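Local coordinates for methylated RNA-binding protein 1 (Saccharomyces cerevisiae S288c, PDB 4RCM) that recognises and binds N6-methyladenosine-containing RNA through its YTH domain and lowers the stability of PHO4 mRNA by binding its 3'-UTR, at residues 17-22 against 46-51; 59-64 against 77-82; 123-128 against 135-140. One frame throughout, in Å; residues are numbered along the deposited sequence.

Contact 1 (17-22 against 46-51). With nucleotides of chain C.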
loop_
_atom_site.group_PDB
_atom_site.type_symbol
_atom_site.label_atom_id
_atom_site.label_comp_id
_atom_site.label_asym_id
_atom_site.label_seq_id
_atom_site.Cartn_x
_atom_site.Cartn_y
_atom_site.Cartn_z
ATOM N N ARG A 17 6.243 9.389 -2.949
ATOM C CA ARG A 17 5.807 9.322 -1.559
ATOM C C ARG A 17 5.254 7.950 -1.237
ATOM O O ARG A 17 4.706 7.309 -2.118
ATOM C CB ARG A 17 4.822 10.474 -1.285
ATOM C CG ARG A 17 5.579 11.803 -1.251
ATOM C CD ARG A 17 4.700 13.014 -1.047
ATOM N NE ARG A 17 4.267 13.105 0.330
ATOM C CZ ARG A 17 3.491 14.078 0.811
ATOM N NH1 ARG A 17 3.087 15.045 0.016
ATOM N NH2 ARG A 17 3.146 14.078 2.095
ATOM N N PHE A 18 5.526 7.477 -0.011
ATOM C CA PHE A 18 5.169 6.119 0.443
ATOM C C PHE A 18 4.327 6.206 1.702
ATOM O O PHE A 18 4.726 6.862 2.670
ATOM C CB PHE A 18 6.422 5.316 0.787
ATOM C CG PHE A 18 7.334 5.088 -0.371
ATOM C CD1 PHE A 18 7.170 3.993 -1.182
ATOM C CD2 PHE A 18 8.377 5.975 -0.639
ATOM C CE1 PHE A 18 7.987 3.802 -2.270
ATOM C CE2 PHE A 18 9.223 5.763 -1.713
ATOM C CZ PHE A 18 9.045 4.656 -2.522
ATOM N N PHE A 19 3.215 5.470 1.724
ATOM C CA PHE A 19 2.360 5.370 2.907
ATOM C C PHE A 19 2.000 3.947 3.172
ATOM O O PHE A 19 1.879 3.148 2.234
ATOM C CB PHE A 19 1.056 6.113 2.702
ATOM C CG PHE A 19 1.237 7.550 2.388
ATOM C CD1 PHE A 19 1.389 7.957 1.075
ATOM C CD2 PHE A 19 1.259 8.493 3.395
ATOM C CE1 PHE A 19 1.579 9.284 0.754
ATOM C CE2 PHE A 19 1.419 9.823 3.090
ATOM C CZ PHE A 19 1.577 10.224 1.775
ATOM N N VAL A 20 1.791 3.627 4.444
ATOM C CA VAL A 20 1.266 2.319 4.824
ATOM C C VAL A 20 -0.260 2.364 4.736
ATOM O O VAL A 20 -0.855 3.386 5.053
ATOM C CB VAL A 20 1.704 1.889 6.244
ATOM C CG1 VAL A 20 0.858 0.748 6.784
ATOM C CG2 VAL A 20 3.154 1.472 6.218
ATOM N N ILE A 21 -0.862 1.234 4.338
ATOM C CA ILE A 21 -2.356 1.053 4.362
ATOM C C ILE A 21 -2.595 -0.110 5.314
ATOM O O ILE A 21 -1.974 -1.176 5.155
ATOM C CB ILE A 21 -2.983 0.738 2.974
ATOM C CG1 ILE A 21 -2.777 1.887 1.996
ATOM C CG2 ILE A 21 -4.492 0.453 3.083
ATOM C CD1 ILE A 21 -3.489 3.184 2.332
ATOM N N LYS A 22 -3.451 0.100 6.331
ATOM C CA LYS A 22 -3.803 -1.023 7.250
ATOM C C LYS A 22 -5.252 -1.343 6.969
ATOM O O LYS A 22 -6.149 -0.455 7.063
ATOM C CB LYS A 22 -3.643 -0.653 8.736
ATOM C CG LYS A 22 -2.260 -0.223 9.168
ATOM C CD LYS A 22 -1.210 -1.315 8.961
ATOM C CE LYS A 22 -1.430 -2.559 9.824
ATOM N NZ LYS A 22 -0.265 -3.500 9.769
ATOM N N LYS A 46 -8.074 12.238 2.862
ATOM C CA LYS A 46 -7.551 13.612 2.822
ATOM C C LYS A 46 -6.029 13.693 2.839
ATOM O O LYS A 46 -5.433 14.394 2.037
ATOM C CB LYS A 46 -8.131 14.454 3.977
ATOM N N ARG A 47 -5.380 12.959 3.737
ATOM C CA ARG A 47 -3.935 12.881 3.703
ATOM C C ARG A 47 -3.397 12.375 2.328
ATOM O O ARG A 47 -2.547 13.004 1.748
ATOM C CB ARG A 47 -3.426 11.973 4.821
ATOM C CG ARG A 47 -3.621 12.530 6.241
ATOM C CD ARG A 47 -2.876 11.642 7.223
ATOM N NE ARG A 47 -1.456 11.710 6.913
ATOM C CZ ARG A 47 -0.541 10.880 7.370
ATOM N NH1 ARG A 47 -0.876 9.900 8.193
ATOM N NH2 ARG A 47 0.711 11.033 7.017
ATOM N N LEU A 48 -3.917 11.251 1.821
ATOM C CA LEU A 48 -3.492 10.693 0.567
ATOM C C LEU A 48 -3.794 11.600 -0.624
ATOM O O LEU A 48 -2.966 11.761 -1.514
ATOM C CB LEU A 48 -4.163 9.356 0.345
ATOM C CG LEU A 48 -3.744 8.261 1.329
ATOM C CD1 LEU A 48 -4.585 7.036 1.086
ATOM C CD2 LEU A 48 -2.270 7.942 1.179
ATOM N N SER A 49 -4.968 12.184 -0.633
ATOM C CA SER A 49 -5.367 13.096 -1.685
ATOM C C SER A 49 -4.482 14.340 -1.737
ATOM O O SER A 49 -4.125 14.795 -2.796
ATOM C CB SER A 49 -6.842 13.487 -1.475
ATOM O OG SER A 49 -7.246 14.543 -2.321
ATOM N N GLU A 50 -4.122 14.887 -0.596
ATOM C CA GLU A 50 -3.263 16.070 -0.579
ATOM C C GLU A 50 -1.881 15.717 -1.114
ATOM O O GLU A 50 -1.303 16.451 -1.866
ATOM C CB GLU A 50 -3.180 16.683 0.840
ATOM C CG GLU A 50 -4.529 17.072 1.440
ATOM N N ALA A 51 -1.351 14.565 -0.730
ATOM C CA ALA A 51 -0.109 14.096 -1.313
ATOM C C ALA A 51 -0.172 13.909 -2.836
ATOM O O ALA A 51 0.765 14.280 -3.552
ATOM C CB ALA A 51 0.308 12.782 -0.648
ATOM C C2 6MZ C 3 -10.818 -2.064 5.916
ATOM C C4 6MZ C 3 -9.720 -0.136 6.730
ATOM C C5 6MZ C 3 -9.991 0.566 5.467
ATOM N N9 6MZ C 3 -9.033 0.735 7.494
ATOM N N3 6MZ C 3 -10.154 -1.440 6.894
ATOM N N1 6MZ C 3 -11.110 -1.477 4.734
ATOM C C6 6MZ C 3 -10.747 -0.208 4.436
ATOM N N6 6MZ C 3 -11.075 0.385 3.266
ATOM C C9 6MZ C 3 -11.976 -0.218 2.309
ATOM N N7 6MZ C 3 -9.472 1.822 5.570
ATOM C C8 6MZ C 3 -8.901 1.902 6.815
ATOM O "O5'" 6MZ C 3 -9.558 3.845 12.077
ATOM C "C5'" 6MZ C 3 -9.927 3.090 10.897
ATOM C "C4'" 6MZ C 3 -9.125 1.785 10.804
ATOM O "O4'" 6MZ C 3 -9.661 0.937 9.766
ATOM C "C1'" 6MZ C 3 -8.613 0.401 8.918
ATOM C "C2'" 6MZ C 3 -7.308 0.947 9.528
ATOM O "O2'" 6MZ C 3 -6.680 -0.013 10.421
ATOM C "C3'" 6MZ C 3 -7.631 2.008 10.519
ATOM O "O3'" 6MZ C 3 -6.733 1.754 11.633
HETATM O O HOH W 1 3.257 15.163 -3.036
#
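Arg47 meets Phe19 at the border of the contact between helix 42-53 and strand 17-23: its NH2 lies near the plane of the ring, 4.2 Å from CE2, with guanidinium and ring planes 81° apart. Leu48, one residue on, fills the centre. Its CD2 sits over one face of the Phe19 ring, 3.9 Å from the centroid and displaced toward the rim, a CH-pi contact, while its other branch, CD1, touches Ile21 CD1 at 4.2 Å. Next to Ile21 on the strand, Lys22 belongs to the N6-methyladenosine site. With CG of Phe19 anti to the carbonyl carbon (chi1 -58°), the ring turns one face to Leu48 CD2 while its CZ reaches Ala51 CB at 3.7 Å. Ala51 closes the contact; its CB also lies over one face of the Arg17 guanidinium, 3.6 Å from NH1. A water in the plane of that guanidinium accepts from Arg17 NH1 (3.1 Å) and donates to Ala51 O (2.7 Å). Arg17 NH2 is engaged elsewhere, in a salt bridge with Glu138. The chemistry is thus apolar at the centre, packing the helix against the sheet of this YTH domain, with arginines at the margin.

Contact 2 (59-64 against 77-82)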
loop_
_atom_site.group_PDB
_atom_site.type_symbol
_atom_site.label_atom_id
_atom_site.label_comp_id
_atom_site.label_asym_id
_atom_site.label_seq_id
_atom_site.Cartn_x
_atom_site.Cartn_y
_atom_site.Cartn_z
ATOM N N ALA A 59 6.482 12.125 -10.466
ATOM C CA ALA A 59 6.513 11.622 -9.086
ATOM C C ALA A 59 5.268 10.771 -8.851
ATOM O O ALA A 59 4.194 11.039 -9.443
ATOM C CB ALA A 59 6.555 12.758 -8.110
ATOM N N LYS A 60 5.415 9.754 -8.006
ATOM C CA LYS A 60 4.345 8.771 -7.721
ATOM C C LYS A 60 3.990 8.647 -6.210
ATOM O O LYS A 60 4.775 9.059 -5.369
ATOM C CB LYS A 60 4.808 7.380 -8.251
ATOM C CG LYS A 60 5.220 7.400 -9.731
ATOM C CD LYS A 60 5.723 6.046 -10.208
ATOM C CE LYS A 60 6.205 6.039 -11.672
ATOM N NZ LYS A 60 6.775 4.694 -12.073
ATOM N N VAL A 61 2.787 8.098 -5.910
ATOM C CA VAL A 61 2.392 7.633 -4.550
ATOM C C VAL A 61 2.252 6.097 -4.552
ATOM O O VAL A 61 1.494 5.520 -5.378
ATOM C CB VAL A 61 1.099 8.262 -4.053
ATOM C CG1 VAL A 61 0.582 7.610 -2.778
ATOM C CG2 VAL A 61 1.314 9.731 -3.774
ATOM N N PHE A 62 3.011 5.462 -3.666
ATOM C CA PHE A 62 2.877 4.031 -3.404
ATOM C C PHE A 62 2.345 3.743 -2.010
ATOM O O PHE A 62 2.622 4.512 -1.040
ATOM C CB PHE A 62 4.200 3.319 -3.603
ATOM C CG PHE A 62 4.578 3.210 -5.033
ATOM C CD1 PHE A 62 5.180 4.272 -5.668
ATOM C CD2 PHE A 62 4.242 2.092 -5.745
ATOM C CE1 PHE A 62 5.518 4.179 -7.002
ATOM C CE2 PHE A 62 4.550 1.984 -7.075
ATOM C CZ PHE A 62 5.186 3.032 -7.715
ATOM N N LEU A 63 1.635 2.608 -1.920
ATOM C CA LEU A 63 0.928 2.155 -0.708
ATOM C C LEU A 63 1.385 0.795 -0.347
ATOM O O LEU A 63 1.186 -0.112 -1.150
ATOM C CB LEU A 63 -0.519 2.052 -0.987
ATOM C CG LEU A 63 -1.050 3.381 -1.576
ATOM C CD1 LEU A 63 -2.500 3.218 -1.870
ATOM C CD2 LEU A 63 -0.853 4.491 -0.598
ATOM N N PHE A 64 1.989 0.654 0.820
ATOM C CA PHE A 64 2.310 -0.683 1.334
ATOM C C PHE A 64 1.061 -1.221 2.064
ATOM O O PHE A 64 0.708 -0.761 3.163
ATOM C CB PHE A 64 3.478 -0.628 2.306
ATOM C CG PHE A 64 4.770 -0.128 1.707
ATOM C CD1 PHE A 64 5.472 -0.893 0.786
ATOM C CD2 PHE A 64 5.306 1.095 2.093
ATOM C CE1 PHE A 64 6.692 -0.454 0.278
ATOM C CE2 PHE A 64 6.524 1.535 1.549
ATOM C CZ PHE A 64 7.205 0.754 0.657
ATOM N N ALA A 77 0.694 -1.117 -3.982
ATOM C CA ALA A 77 -0.123 -0.564 -5.030
ATOM C C ALA A 77 0.256 0.890 -5.211
ATOM O O ALA A 77 0.756 1.562 -4.253
ATOM C CB ALA A 77 -1.601 -0.638 -4.683
ATOM N N GLU A 78 0.054 1.352 -6.431
ATOM C CA GLU A 78 0.298 2.747 -6.749
ATOM C C GLU A 78 -1.037 3.381 -6.767
ATOM O O GLU A 78 -1.961 2.782 -7.321
ATOM C CB GLU A 78 0.950 2.884 -8.123
ATOM C CG GLU A 78 1.429 4.298 -8.440
ATOM C CD GLU A 78 2.058 4.482 -9.826
ATOM O OE1 GLU A 78 2.204 3.525 -10.608
ATOM O OE2 GLU A 78 2.339 5.643 -10.157
ATOM N N MET A 79 -1.142 4.594 -6.186
ATOM C CA MET A 79 -2.312 5.460 -6.292
ATOM C C MET A 79 -2.277 6.190 -7.644
ATOM O O MET A 79 -1.308 6.907 -7.951
ATOM C CB MET A 79 -2.315 6.489 -5.111
ATOM C CG MET A 79 -3.440 7.489 -5.126
ATOM S SD MET A 79 -3.290 8.575 -3.696
ATOM C CE MET A 79 -4.819 9.524 -3.855
ATOM N N VAL A 80 -3.318 6.019 -8.459
ATOM C CA VAL A 80 -3.264 6.462 -9.845
ATOM C C VAL A 80 -4.426 7.386 -10.179
ATOM O O VAL A 80 -4.672 7.692 -11.329
ATOM C CB VAL A 80 -3.134 5.264 -10.875
ATOM C CG1 VAL A 80 -1.856 4.483 -10.651
ATOM C CG2 VAL A 80 -4.310 4.325 -10.826
ATOM N N SER A 81 -5.137 7.827 -9.166
ATOM C CA SER A 81 -6.126 8.903 -9.313
ATOM C C SER A 81 -6.338 9.569 -7.964
ATOM O O SER A 81 -5.939 9.020 -6.897
ATOM C CB SER A 81 -7.469 8.339 -9.830
ATOM O OG SER A 81 -8.383 7.926 -8.808
ATOM N N ASP A 82 -6.983 10.734 -8.001
ATOM C CA ASP A 82 -7.490 11.366 -6.805
ATOM C C ASP A 82 -8.883 10.784 -6.458
ATOM O O ASP A 82 -9.371 9.835 -7.113
ATOM C CB ASP A 82 -7.523 12.901 -7.014
ATOM C CG ASP A 82 -7.274 13.723 -5.710
ATOM O OD1 ASP A 82 -7.474 13.248 -4.559
ATOM O OD2 ASP A 82 -6.889 14.886 -5.861
HETATM O O HOH W 2 4.486 2.870 -11.555
HETATM O O HOH W 3 1.289 7.619 -8.523
#
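Leu63 and Ala77 bond in both directions as an antiparallel hydrogen-bonded pair: Leu63 N donates to Ala77 O at 2.7 Å, and Ala77 N returns a bond to Leu63 O at 3.0 Å. Met79 N adds a third link, to Val61 O at 2.9 Å. Beyond this backbone ladder, two waters tie the Glu78 carboxylate to the opposite segment. One donates to OE1 and accepts from Lys60 NZ, which also bonds to Asn11 O; the other accepts from Val61 N and donates to both Glu78 OE2 and Met79 O. No direct salt bridge forms, since Lys60 NZ stays 4.9 Å from Glu78 OE2, but the aliphatic part of the lysine passes across the carboxylate, CG 3.4 Å from OE2. Phe62 and Glu78 form the non-hydrogen-bonded pair. With Glu78 CG anti to its own N (chi1 -171°) and the chain extended, CG lies over one face of the Phe62 ring, 4.2 Å from the centroid, and the carboxylate plane is inclined only 17° to the ring. Replacing Glu78 with alanine would probably leave both waters without their carboxylate acceptor and uncover that part of the Phe62 face. On the sheet face carrying Val61, Leu63, Ala77 and Met79, Val61 CG1 packs on Met79 CB at 3.9 Å. These residues belong to the hairpin of strands 61-67 and 72-79, flanked by strand 17-23 beside the former and strand 102-112 beside the latter; Leu63 and Met79 reach Leu48 and Tyr52 of helix 42-53, while Phe62 packs on Phe18 and Val107.

Contact 3 (123-128 against 135-140). With nucleotides of chain C.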
loop_
_atom_site.group_PDB
_atom_site.type_symbol
_atom_site.label_atom_id
_atom_site.label_comp_id
_atom_site.label_asym_id
_atom_site.label_seq_id
_atom_site.Cartn_x
_atom_site.Cartn_y
_atom_site.Cartn_z
ATOM N N PRO A 123 11.299 7.415 11.556
ATOM C CA PRO A 123 11.584 8.559 12.408
ATOM C C PRO A 123 10.357 9.322 12.941
ATOM O O PRO A 123 10.411 9.831 14.060
ATOM C CB PRO A 123 12.439 9.461 11.502
ATOM C CG PRO A 123 13.098 8.542 10.551
ATOM C CD PRO A 123 12.193 7.357 10.376
ATOM N N SER A 124 9.266 9.364 12.177
ATOM C CA SER A 124 8.113 10.203 12.509
ATOM C C SER A 124 6.985 9.426 13.182
ATOM O O SER A 124 5.895 9.974 13.396
ATOM C CB SER A 124 7.553 10.865 11.251
ATOM O OG SER A 124 6.869 9.917 10.448
ATOM N N ASN A 125 7.226 8.145 13.453
ATOM C CA ASN A 125 6.398 7.377 14.371
ATOM C C ASN A 125 7.333 6.950 15.494
ATOM O O ASN A 125 7.701 5.772 15.632
ATOM C CB ASN A 125 5.735 6.169 13.696
ATOM C CG ASN A 125 4.701 5.496 14.597
ATOM O OD1 ASN A 125 4.022 6.163 15.388
ATOM N ND2 ASN A 125 4.575 4.172 14.484
ATOM N N GLU A 126 7.791 7.962 16.233
ATOM C CA GLU A 126 8.662 7.780 17.386
ATOM C C GLU A 126 9.683 6.660 17.160
ATOM O O GLU A 126 9.933 5.863 18.062
ATOM C CB GLU A 126 7.795 7.508 18.639
ATOM N N MET A 127 10.256 6.594 15.952
ATOM C CA MET A 127 11.278 5.583 15.590
ATOM C C MET A 127 10.859 4.102 15.792
ATOM O O MET A 127 11.684 3.199 15.908
ATOM C CB MET A 127 12.602 5.875 16.325
ATOM C CG MET A 127 13.855 5.450 15.562
ATOM S SD MET A 127 14.106 6.419 14.048
ATOM C CE MET A 127 14.206 8.098 14.695
ATOM N N LYS A 128 9.559 3.841 15.764
ATOM C CA LYS A 128 9.076 2.443 15.834
ATOM C C LYS A 128 9.314 1.680 14.512
ATOM O O LYS A 128 9.423 2.289 13.433
ATOM C CB LYS A 128 7.581 2.442 16.168
ATOM C CG LYS A 128 7.234 2.948 17.570
ATOM C CD LYS A 128 5.929 3.732 17.538
ATOM C CE LYS A 128 5.341 3.978 18.926
ATOM N NZ LYS A 128 4.796 2.740 19.521
ATOM N N ASP A 135 -2.720 3.567 9.940
ATOM C CA ASP A 135 -3.229 3.737 8.596
ATOM C C ASP A 135 -2.855 5.088 8.050
ATOM O O ASP A 135 -3.071 6.133 8.696
ATOM C CB ASP A 135 -4.767 3.521 8.584
ATOM C CG ASP A 135 -5.340 3.470 7.189
ATOM O OD1 ASP A 135 -4.818 2.673 6.350
ATOM O OD2 ASP A 135 -6.331 4.193 6.903
ATOM N N THR A 136 -2.295 5.056 6.854
ATOM C CA THR A 136 -1.709 6.206 6.132
ATOM C C THR A 136 -0.488 6.878 6.732
ATOM O O THR A 136 -0.152 8.011 6.373
ATOM C CB THR A 136 -2.779 7.254 5.708
ATOM O OG1 THR A 136 -3.160 8.100 6.800
ATOM C CG2 THR A 136 -3.986 6.514 5.157
ATOM N N GLN A 137 0.238 6.143 7.576
ATOM C CA GLN A 137 1.502 6.599 8.093
ATOM C C GLN A 137 2.454 6.809 6.920
ATOM O O GLN A 137 2.667 5.862 6.128
ATOM C CB GLN A 137 2.085 5.507 9.028
ATOM C CG GLN A 137 3.537 5.673 9.388
ATOM C CD GLN A 137 3.815 6.962 10.137
ATOM O OE1 GLN A 137 4.676 7.763 9.729
ATOM N NE2 GLN A 137 3.107 7.163 11.240
ATOM N N GLU A 138 3.022 8.006 6.809
ATOM C CA GLU A 138 4.023 8.262 5.733
ATOM C C GLU A 138 5.380 7.664 6.015
ATOM O O GLU A 138 5.892 7.724 7.146
ATOM C CB GLU A 138 4.211 9.730 5.423
ATOM C CG GLU A 138 5.193 9.958 4.268
ATOM C CD GLU A 138 5.038 11.282 3.565
ATOM O OE1 GLU A 138 4.268 12.137 4.014
ATOM O OE2 GLU A 138 5.682 11.461 2.519
ATOM N N ILE A 139 5.984 7.128 4.959
ATOM C CA ILE A 139 7.258 6.455 5.043
ATOM C C ILE A 139 8.306 7.224 4.173
ATOM O O ILE A 139 8.133 7.376 2.958
ATOM C CB ILE A 139 7.172 5.005 4.542
ATOM C CG1 ILE A 139 6.094 4.176 5.297
ATOM C CG2 ILE A 139 8.534 4.348 4.611
ATOM C CD1 ILE A 139 6.360 3.898 6.767
ATOM N N PRO A 140 9.387 7.709 4.796
ATOM C CA PRO A 140 10.389 8.495 4.029
ATOM C C PRO A 140 10.857 7.795 2.743
ATOM O O PRO A 140 11.047 6.603 2.740
ATOM C CB PRO A 140 11.591 8.589 4.993
ATOM C CG PRO A 140 11.061 8.269 6.345
ATOM C CD PRO A 140 9.924 7.280 6.106
ATOM C C2 6MZ C 3 -10.818 -2.064 5.916
ATOM C C4 6MZ C 3 -9.720 -0.136 6.730
ATOM C C5 6MZ C 3 -9.991 0.566 5.467
ATOM N N9 6MZ C 3 -9.033 0.735 7.494
ATOM N N3 6MZ C 3 -10.154 -1.440 6.894
ATOM N N1 6MZ C 3 -11.110 -1.477 4.734
ATOM C C6 6MZ C 3 -10.747 -0.208 4.436
ATOM N N6 6MZ C 3 -11.075 0.385 3.266
ATOM C C9 6MZ C 3 -11.976 -0.218 2.309
ATOM N N7 6MZ C 3 -9.472 1.822 5.570
ATOM C C8 6MZ C 3 -8.901 1.902 6.815
ATOM O "O5'" 6MZ C 3 -9.558 3.845 12.077
ATOM C "C5'" 6MZ C 3 -9.927 3.090 10.897
ATOM C "C4'" 6MZ C 3 -9.125 1.785 10.804
ATOM O "O4'" 6MZ C 3 -9.661 0.937 9.766
ATOM C "C1'" 6MZ C 3 -8.613 0.401 8.918
ATOM C "C2'" 6MZ C 3 -7.308 0.947 9.528
ATOM O "O2'" 6MZ C 3 -6.680 -0.013 10.421
ATOM C "C3'" 6MZ C 3 -7.631 2.008 10.519
ATOM O "O3'" 6MZ C 3 -6.733 1.754 11.633
HETATM O O HOH W 4 7.794 8.985 8.166
#
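A water, rather than a direct backbone pairing, links Ser124 to Glu138: it lies 2.6 Å from Ser124 OG and donates to Glu138 O at 2.5 Å, spanning two segments that share little surface. The serine hydroxyl stands between its own backbone N and carbonyl carbon (chi1 73°), which turns OG toward the segment 135-140. Beside the water, with CG anti to the backbone N (chi1 166°) and a bend at chi2, the Gln137 side chain reaches the loop, and its end lies against Asn125 CB. At the far end Pro123 CD meets Pro140 CG at 4.3 Å, a loose apolar touch between two proline rings. Asn125 also opens a type I' beta turn ending at Lys128, whose N bonds to Asn125 O at 2.7 Å, closing the turn. At the other end of 135-140, Asp135 faces the bound N6-methyladenosine nucleotide of chain C, its OD2 3.4 Å from C8, and its OD1 accepts from Lys22 N. The loop 123-128 joins strands 121-122 and 128-129, a small two-stranded sheet. Facing it, the short, weakly bonded strand 138-139 lies at the edge of the main sheet within this chain, next to 17-23, and Pro140 occupies the N-cap position of helix 141-151.

Overall arrangement
Strand 17-23 ties the three contacts together. Contact 1 packs it against helix 42-53, contact 2 pairs its neighbour 61-67 with 72-79, and contact 3 involves 138-139 along its other edge. Contacts 1 and 2 have centres about 8 Å apart and meet where Ile21 N lies 2.8 Å from Phe64 O and Ser49 OG 2.6 Å from Asp82 OD1. Contacts 1 and 3, centres about 12 Å apart, join through Phe18 O and Ile139 N at 2.6 Å. Contacts 2 and 3 do not touch; their centres are about 17 Å apart. The methylated nucleotide of chain C lies beside Lys22 and Asp135, whereas contact 2 stays about 10 Å from the RNA at its nearest atom.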